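PDB 5Y7Q: fanconi-associated nuclease 1 homolog from Pseudomonas aeruginosa, which belongs to the Fanconi-associated nuclease family, joining helix-turn-helix-type and SAP-type regions to a VRR-NUC domain in a single, largely helical chain. Local coordinates for residues 274-277 / 278-281; 467-470 / 471-474; 516-519 / 520-524. One frame throughout, in Å; residues are numbered along the deposited sequence.

Contact 1. Residues 274-277 / 278-281; sequences WLEG and RRVK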
loop_
_atom_site.group_PDB
_atom_site.type_symbol
_atom_site.label_atom_id
_atom_site.label_comp_id
_atom_site.label_asym_id
_atom_site.label_seq_id
_atom_site.Cartn_x
_atom_site.Cartn_y
_atom_site.Cartn_z
ATOM N N TRP A 274 -10.211 6.751 -11.313
ATOM C CA TRP A 274 -9.162 6.399 -10.360
ATOM C C TRP A 274 -9.341 7.146 -9.040
ATOM O O TRP A 274 -8.938 6.642 -7.981
ATOM C CB TRP A 274 -7.790 6.644 -10.997
ATOM C CG TRP A 274 -6.732 7.184 -10.085
ATOM C CD1 TRP A 274 -6.143 6.551 -9.023
ATOM C CD2 TRP A 274 -6.120 8.473 -10.175
ATOM N NE1 TRP A 274 -5.214 7.379 -8.437
ATOM C CE2 TRP A 274 -5.177 8.562 -9.129
ATOM C CE3 TRP A 274 -6.284 9.569 -11.038
ATOM C CZ2 TRP A 274 -4.400 9.703 -8.925
ATOM C CZ3 TRP A 274 -5.513 10.692 -10.839
ATOM C CH2 TRP A 274 -4.579 10.752 -9.792
ATOM N N LEU A 275 -9.994 8.319 -9.091
ATOM C CA LEU A 275 -10.370 9.071 -7.892
ATOM C C LEU A 275 -11.564 8.432 -7.178
ATOM O O LEU A 275 -11.595 8.353 -5.937
ATOM C CB LEU A 275 -10.691 10.504 -8.299
ATOM C CG LEU A 275 -10.446 11.691 -7.374
ATOM C CD1 LEU A 275 -9.084 11.614 -6.732
ATOM C CD2 LEU A 275 -10.564 12.955 -8.205
ATOM N N GLU A 276 -12.559 7.976 -7.957
ATOM C CA GLU A 276 -13.712 7.264 -7.409
ATOM C C GLU A 276 -13.289 5.979 -6.706
ATOM O O GLU A 276 -13.978 5.513 -5.789
ATOM C CB GLU A 276 -14.714 6.975 -8.533
ATOM C CG GLU A 276 -15.979 6.208 -8.135
ATOM C CD GLU A 276 -16.936 7.012 -7.260
ATOM O OE1 GLU A 276 -16.677 8.210 -7.029
ATOM O OE2 GLU A 276 -17.952 6.441 -6.800
ATOM N N GLY A 277 -12.153 5.402 -7.106
ATOM C CA GLY A 277 -11.587 4.306 -6.337
ATOM C C GLY A 277 -11.225 4.714 -4.923
ATOM O O GLY A 277 -11.588 4.043 -3.957
ATOM N N ARG A 278 -10.501 5.826 -4.783
ATOM C CA ARG A 278 -10.150 6.331 -3.457
ATOM C C ARG A 278 -11.395 6.593 -2.617
ATOM O O ARG A 278 -11.471 6.188 -1.447
ATOM C CB ARG A 278 -9.336 7.616 -3.591
ATOM C CG ARG A 278 -8.366 7.644 -4.762
ATOM C CD ARG A 278 -6.963 7.319 -4.299
ATOM N NE ARG A 278 -6.693 7.950 -3.021
ATOM C CZ ARG A 278 -5.727 7.568 -2.205
ATOM N NH1 ARG A 278 -4.944 6.559 -2.557
ATOM N NH2 ARG A 278 -5.551 8.196 -1.043
ATOM N N ARG A 279 -12.377 7.290 -3.193
ATOM C CA ARG A 279 -13.594 7.570 -2.437
ATOM C C ARG A 279 -14.243 6.287 -1.965
ATOM O O ARG A 279 -14.627 6.148 -0.791
ATOM C CB ARG A 279 -14.596 8.333 -3.288
ATOM C CG ARG A 279 -15.945 8.392 -2.620
ATOM C CD ARG A 279 -16.865 9.358 -3.301
ATOM N NE ARG A 279 -17.745 8.640 -4.207
ATOM C CZ ARG A 279 -18.958 8.225 -3.864
ATOM N NH1 ARG A 279 -19.706 7.568 -4.746
ATOM N NH2 ARG A 279 -19.423 8.480 -2.640
ATOM N N VAL A 280 -14.374 5.342 -2.886
ATOM C CA VAL A 280 -15.124 4.119 -2.643
ATOM C C VAL A 280 -14.419 3.260 -1.589
ATOM O O VAL A 280 -15.066 2.660 -0.714
ATOM C CB VAL A 280 -15.319 3.415 -4.003
ATOM C CG1 VAL A 280 -14.472 2.144 -4.137
ATOM C CG2 VAL A 280 -16.803 3.228 -4.326
ATOM N N LYS A 281 -13.080 3.247 -1.612
ATOM C CA LYS A 281 -12.330 2.601 -0.545
ATOM C C LYS A 281 -12.648 3.244 0.796
ATOM O O LYS A 281 -12.878 2.549 1.798
ATOM C CB LYS A 281 -10.827 2.670 -0.847
ATOM C CG LYS A 281 -9.952 1.954 0.187
ATOM C CD LYS A 281 -8.451 2.038 -0.148
ATOM C CE LYS A 281 -7.583 1.220 0.837
ATOM N NZ LYS A 281 -6.112 1.504 0.707
#
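R279 N, V280 N and K281 N donate to the carbonyl oxygens of L275, E276 and G277 in regular i to i+4 helical bonds, so 274-281 is two unbroken turns near the start of helix 273-292. On this helix E276 and R279, three residues apart, run side by side and point the same way. R279 presents its NE and one terminal nitrogen side-on, one to each carboxylate oxygen. NE meets E276 OE1 at 3.0 Å, almost straight (175°), with the oxygen lying in the guanidinium plane. The salt bridge is completed by R279 NH1 to E276 OE2 at 2.9 Å; this bond is more bent and uses the syn lone pair of OE2. OE1 is met on the syn side but out of the carboxylate plane, which goes with a 46° twist between the flat groups. A bend at chi2 of E276 (69°) brings its carboxylate back alongside the arginine. OE1 has a second donor, Y270 N, just before the helix, which ties the acid to the incoming chain.

R278 goes another way, its CG lying 3.4 Å from W274 O and its side chain reaching Y242 and L245 of helix 236-253. L275 packs on D238 and A241 of that same helix. The arrangement is typical of an i, i+3 acid-base pair in the opening turns of a helix packed against its neighbour.

Contact 2. Residues 467-470 / 471-474; sequences YRDA and IRCR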
loop_
_atom_site.group_PDB
_atom_site.type_symbol
_atom_site.label_atom_id
_atom_site.label_comp_id
_atom_site.label_asym_id
_atom_site.label_seq_id
_atom_site.Cartn_x
_atom_site.Cartn_y
_atom_site.Cartn_z
ATOM N N TYR A 467 10.236 -19.068 -24.491
ATOM C CA TYR A 467 9.897 -18.409 -23.236
ATOM C C TYR A 467 10.980 -18.604 -22.178
ATOM O O TYR A 467 11.260 -17.683 -21.400
ATOM C CB TYR A 467 8.535 -18.884 -22.732
ATOM C CG TYR A 467 8.504 -20.250 -22.082
ATOM C CD1 TYR A 467 8.357 -21.419 -22.847
ATOM C CD2 TYR A 467 8.575 -20.376 -20.697
ATOM C CE1 TYR A 467 8.311 -22.654 -22.244
ATOM C CE2 TYR A 467 8.535 -21.604 -20.090
ATOM C CZ TYR A 467 8.407 -22.743 -20.867
ATOM O OH TYR A 467 8.370 -23.968 -20.242
ATOM N N ARG A 468 11.610 -19.780 -22.135
ATOM C CA ARG A 468 12.705 -19.999 -21.191
ATOM C C ARG A 468 13.812 -18.967 -21.382
ATOM O O ARG A 468 14.158 -18.226 -20.451
ATOM C CB ARG A 468 13.273 -21.406 -21.355
ATOM C CG ARG A 468 12.288 -22.488 -21.056
ATOM C CD ARG A 468 12.944 -23.844 -20.936
ATOM N NE ARG A 468 11.934 -24.789 -20.500
ATOM C CZ ARG A 468 11.047 -25.345 -21.316
ATOM N NH1 ARG A 468 11.073 -25.066 -22.621
ATOM N NH2 ARG A 468 10.139 -26.188 -20.831
ATOM N N ASP A 469 14.388 -18.911 -22.589
ATOM C CA ASP A 469 15.465 -17.955 -22.840
ATOM C C ASP A 469 15.016 -16.535 -22.528
ATOM O O ASP A 469 15.772 -15.752 -21.945
ATOM C CB ASP A 469 15.952 -18.062 -24.289
ATOM C CG ASP A 469 16.700 -19.354 -24.554
ATOM O OD1 ASP A 469 17.172 -19.956 -23.559
ATOM O OD2 ASP A 469 16.816 -19.765 -25.741
ATOM N N ALA A 470 13.779 -16.201 -22.896
ATOM C CA ALA A 470 13.270 -14.854 -22.702
ATOM C C ALA A 470 13.241 -14.496 -21.221
ATOM O O ALA A 470 13.619 -13.388 -20.824
ATOM C CB ALA A 470 11.878 -14.754 -23.319
ATOM N N ILE A 471 12.829 -15.445 -20.389
ATOM C CA ILE A 471 12.771 -15.203 -18.960
ATOM C C ILE A 471 14.169 -15.129 -18.355
ATOM O O ILE A 471 14.421 -14.302 -17.481
ATOM C CB ILE A 471 11.893 -16.281 -18.302
ATOM C CG1 ILE A 471 10.424 -15.848 -18.390
ATOM C CG2 ILE A 471 12.329 -16.582 -16.887
ATOM C CD1 ILE A 471 9.447 -16.991 -18.248
ATOM N N ARG A 472 15.101 -15.975 -18.793
ATOM C CA ARG A 472 16.461 -15.879 -18.253
ATOM C C ARG A 472 17.101 -14.541 -18.607
ATOM O O ARG A 472 17.805 -13.941 -17.781
ATOM C CB ARG A 472 17.347 -17.024 -18.759
ATOM C CG ARG A 472 17.122 -18.381 -18.113
ATOM C CD ARG A 472 18.009 -19.451 -18.742
ATOM N NE ARG A 472 17.324 -20.740 -18.822
ATOM C CZ ARG A 472 16.949 -21.320 -19.960
ATOM N NH1 ARG A 472 17.206 -20.736 -21.128
ATOM N NH2 ARG A 472 16.325 -22.494 -19.937
ATOM N N CYS A 473 16.865 -14.047 -19.826
ATOM C CA CYS A 473 17.455 -12.768 -20.199
ATOM C C CYS A 473 16.775 -11.617 -19.474
ATOM O O CYS A 473 17.453 -10.708 -18.988
ATOM C CB CYS A 473 17.416 -12.577 -21.708
ATOM S SG CYS A 473 18.857 -13.368 -22.445
ATOM N N ARG A 474 15.443 -11.638 -19.382
ATOM C CA ARG A 474 14.763 -10.614 -18.604
ATOM C C ARG A 474 15.239 -10.645 -17.162
ATOM O O ARG A 474 15.426 -9.594 -16.548
ATOM C CB ARG A 474 13.246 -10.805 -18.685
ATOM C CG ARG A 474 12.449 -9.523 -18.958
ATOM C CD ARG A 474 12.712 -8.897 -20.332
ATOM N NE ARG A 474 12.552 -9.845 -21.438
ATOM C CZ ARG A 474 13.502 -10.133 -22.333
ATOM N NH1 ARG A 474 14.686 -9.531 -22.261
ATOM N NH2 ARG A 474 13.272 -11.017 -23.308
#
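R472 reaches back along helix 467-478 to D469, one turn earlier, and its NH1 forms a salt bridge with D469 OD1 at 2.6 Å. The oxygen lies at the edge of the guanidinium, in its plane; the carboxylate and guanidinium planes are 59° apart, and the bridge runs from one nitrogen to one oxygen. The arginine's other terminal nitrogen, NH2, comes 3.5 Å from R468 CB, and one guanidinium face looks onto the backbone of R468. R468 and R472 run side by side with their guanidinium planes only 23° apart; the like charges are separated, R468 NE standing 5.0 Å from R472 NH2, though R468 NH2 also lies close to R537 NH2. Each NE has a partner in helix 493-502: R472 NE makes a salt bridge with E497, and R468 NE bonds to L500 O.

This is an amphipathic helix in the VRR-NUC region, and I471 belongs to its inward side. Its CG1 lies anti to the carbonyl carbon (chi1 -85°), which turns CD1 back toward Y467, where it ends at the edge of the ring, 4.3 Å from Y467 CD2. From there I471 packs on L496 and L500 of helix 493-502 and on L417 and L418 of helix 409-418, while Y467 reaches A505 and L508 of helix 505-517.

A470 meets its neighbours mostly through its backbone. Its carbonyl oxygen accepts from R474 N at 2.9 Å, and R474, bent at chi2 and chi3, folds back so that A470 O sits 3.3 Å above its guanidinium plane, toward the rim. R474 NH2 also comes 4.0 Å from A470 CB, while R474 NE has a long, weak ion pair with E421.

Contact 3. Residues 516-519 / 520-524; sequences LEDI and PGNRA
D518 accepts twice from the turn that follows it, once with its side chain and once with its backbone. G521 N donates to D518 OD1 at 3.2 Å (154°), approaching from well above the carboxylate plane, and N522 N donates to D518 O, also at 3.2 Å but less straight. The first is an N-cap bond: the aspartate stands right before the short helix 519-522 and takes up an amide that has no earlier carbonyl in that helix to bond to. With CG swung anti to the backbone N (chi1 -180°), the carboxylate lies forward over the start of the turn. D518 is the one residue between the two helices, the first to leave helical geometry after helix 505-517 and the N-cap of the next.

Farther round, the same N522 N-H is shared weakly with I519 O at 3.4 Å, and R523 N donates weakly to I519 O at 3.1 Å. P520 falls in the first turn, where its lack of an amide hydrogen costs no helical bond. Its ring crosses the D518 and I519 side chains at about right angles, with CD against I519 CB. The aliphatic part of R523 passes alongside I519 O, CG at 3.4 Å.

Outside the turn, I519 is buried against L442, H443 and F485. N522 packs on R557 and W558 of helix 553-564, and N412 of helix 409-418 donates to R523 O. The turn thus bridges helix 505-517 and the approach to strand 529-533 of the mixed sheet, its nearest atom about 5 Å from the bound nucleic acid.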
loop_
_atom_site.group_PDB
_atom_site.type_symbol
_atom_site.label_atom_id
_atom_site.label_comp_id
_atom_site.label_asym_id
_atom_site.label_seq_id
_atom_site.Cartn_x
_atom_site.Cartn_y
_atom_site.Cartn_z
ATOM N N LEU A 516 -4.034 -12.338 -14.855
ATOM C CA LEU A 516 -4.454 -11.190 -15.661
ATOM C C LEU A 516 -5.937 -10.902 -15.507
ATOM O O LEU A 516 -6.342 -9.735 -15.469
ATOM C CB LEU A 516 -4.145 -11.413 -17.139
ATOM C CG LEU A 516 -2.776 -10.936 -17.617
ATOM C CD1 LEU A 516 -2.714 -11.058 -19.137
ATOM C CD2 LEU A 516 -2.462 -9.511 -17.157
ATOM N N GLU A 517 -6.764 -11.954 -15.445
ATOM C CA GLU A 517 -8.214 -11.757 -15.427
ATOM C C GLU A 517 -8.630 -10.835 -14.284
ATOM O O GLU A 517 -9.321 -9.833 -14.504
ATOM C CB GLU A 517 -8.935 -13.110 -15.345
ATOM C CG GLU A 517 -9.102 -13.821 -16.695
ATOM C CD GLU A 517 -10.327 -13.342 -17.490
ATOM O OE1 GLU A 517 -11.397 -13.992 -17.399
ATOM O OE2 GLU A 517 -10.224 -12.312 -18.202
ATOM N N ASP A 518 -8.237 -11.161 -13.053
ATOM C CA ASP A 518 -8.373 -10.251 -11.918
ATOM C C ASP A 518 -7.029 -10.229 -11.206
ATOM O O ASP A 518 -6.759 -11.092 -10.373
ATOM C CB ASP A 518 -9.493 -10.725 -10.986
ATOM C CG ASP A 518 -9.701 -9.815 -9.771
ATOM O OD1 ASP A 518 -8.899 -8.878 -9.562
ATOM O OD2 ASP A 518 -10.679 -10.052 -9.014
ATOM N N ILE A 519 -6.245 -9.182 -11.413
ATOM C CA ILE A 519 -4.929 -9.097 -10.781
ATOM C C ILE A 519 -5.045 -9.006 -9.260
ATOM O O ILE A 519 -4.441 -9.831 -8.564
ATOM C CB ILE A 519 -4.115 -7.928 -11.363
ATOM C CG1 ILE A 519 -3.546 -8.326 -12.724
ATOM C CG2 ILE A 519 -3.024 -7.498 -10.399
ATOM C CD1 ILE A 519 -2.627 -7.312 -13.326
ATOM N N PRO A 520 -5.778 -8.048 -8.681
ATOM C CA PRO A 520 -5.683 -7.868 -7.223
ATOM C C PRO A 520 -6.296 -8.989 -6.409
ATOM O O PRO A 520 -5.910 -9.149 -5.245
ATOM C CB PRO A 520 -6.414 -6.542 -6.976
ATOM C CG PRO A 520 -7.261 -6.340 -8.154
ATOM C CD PRO A 520 -6.540 -6.947 -9.303
ATOM N N GLY A 521 -7.235 -9.757 -6.955
ATOM C CA GLY A 521 -7.867 -10.807 -6.175
ATOM C C GLY A 521 -7.173 -12.141 -6.316
ATOM O O GLY A 521 -7.349 -13.047 -5.492
ATOM N N ASN A 522 -6.436 -12.298 -7.412
ATOM C CA ASN A 522 -5.753 -13.541 -7.730
ATOM C C ASN A 522 -4.242 -13.540 -7.525
ATOM O O ASN A 522 -3.606 -14.561 -7.777
ATOM C CB ASN A 522 -6.093 -13.932 -9.161
ATOM C CG ASN A 522 -7.571 -14.225 -9.315
ATOM O OD1 ASN A 522 -8.188 -14.755 -8.389
ATOM N ND2 ASN A 522 -8.156 -13.856 -10.455
ATOM N N ARG A 523 -3.626 -12.442 -7.105
ATOM C CA ARG A 523 -2.180 -12.536 -6.977
ATOM C C ARG A 523 -1.752 -13.267 -5.721
ATOM O O ARG A 523 -0.579 -13.628 -5.622
ATOM C CB ARG A 523 -1.546 -11.153 -7.012
ATOM C CG ARG A 523 -2.137 -10.180 -6.036
ATOM C CD ARG A 523 -1.803 -8.788 -6.455
ATOM N NE ARG A 523 -0.363 -8.593 -6.599
ATOM C CZ ARG A 523 0.197 -7.419 -6.878
ATOM N NH1 ARG A 523 -0.565 -6.326 -7.043
ATOM N NH2 ARG A 523 1.517 -7.343 -6.996
ATOM N N ALA A 524 -2.667 -13.522 -4.786
ATOM C CA ALA A 524 -2.372 -14.223 -3.543
ATOM C C ALA A 524 -3.180 -15.514 -3.429
ATOM O O ALA A 524 -4.197 -15.702 -4.105
ATOM C CB ALA A 524 -2.666 -13.345 -2.329
#

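All three contacts are local and only partly buried, but they hold different elements. Contacts 1 and 2 each lie within one continuous helix and pair an acid with an arginine three residues on: the bridge is two-pronged in contact 1 and single in contact 2, where R468 runs alongside R472. Contact 3 joins two helices through a capped turn and relies on an aspartate accepting backbone amides instead of a salt bridge. Contacts 2 and 3 share the VRR-NUC region, their centres about 23 Å apart. Contact 2 is the most peripheral, about 30 Å from the chain centre, whereas contacts 1 and 3 lie farther in and closer to the nucleic acid.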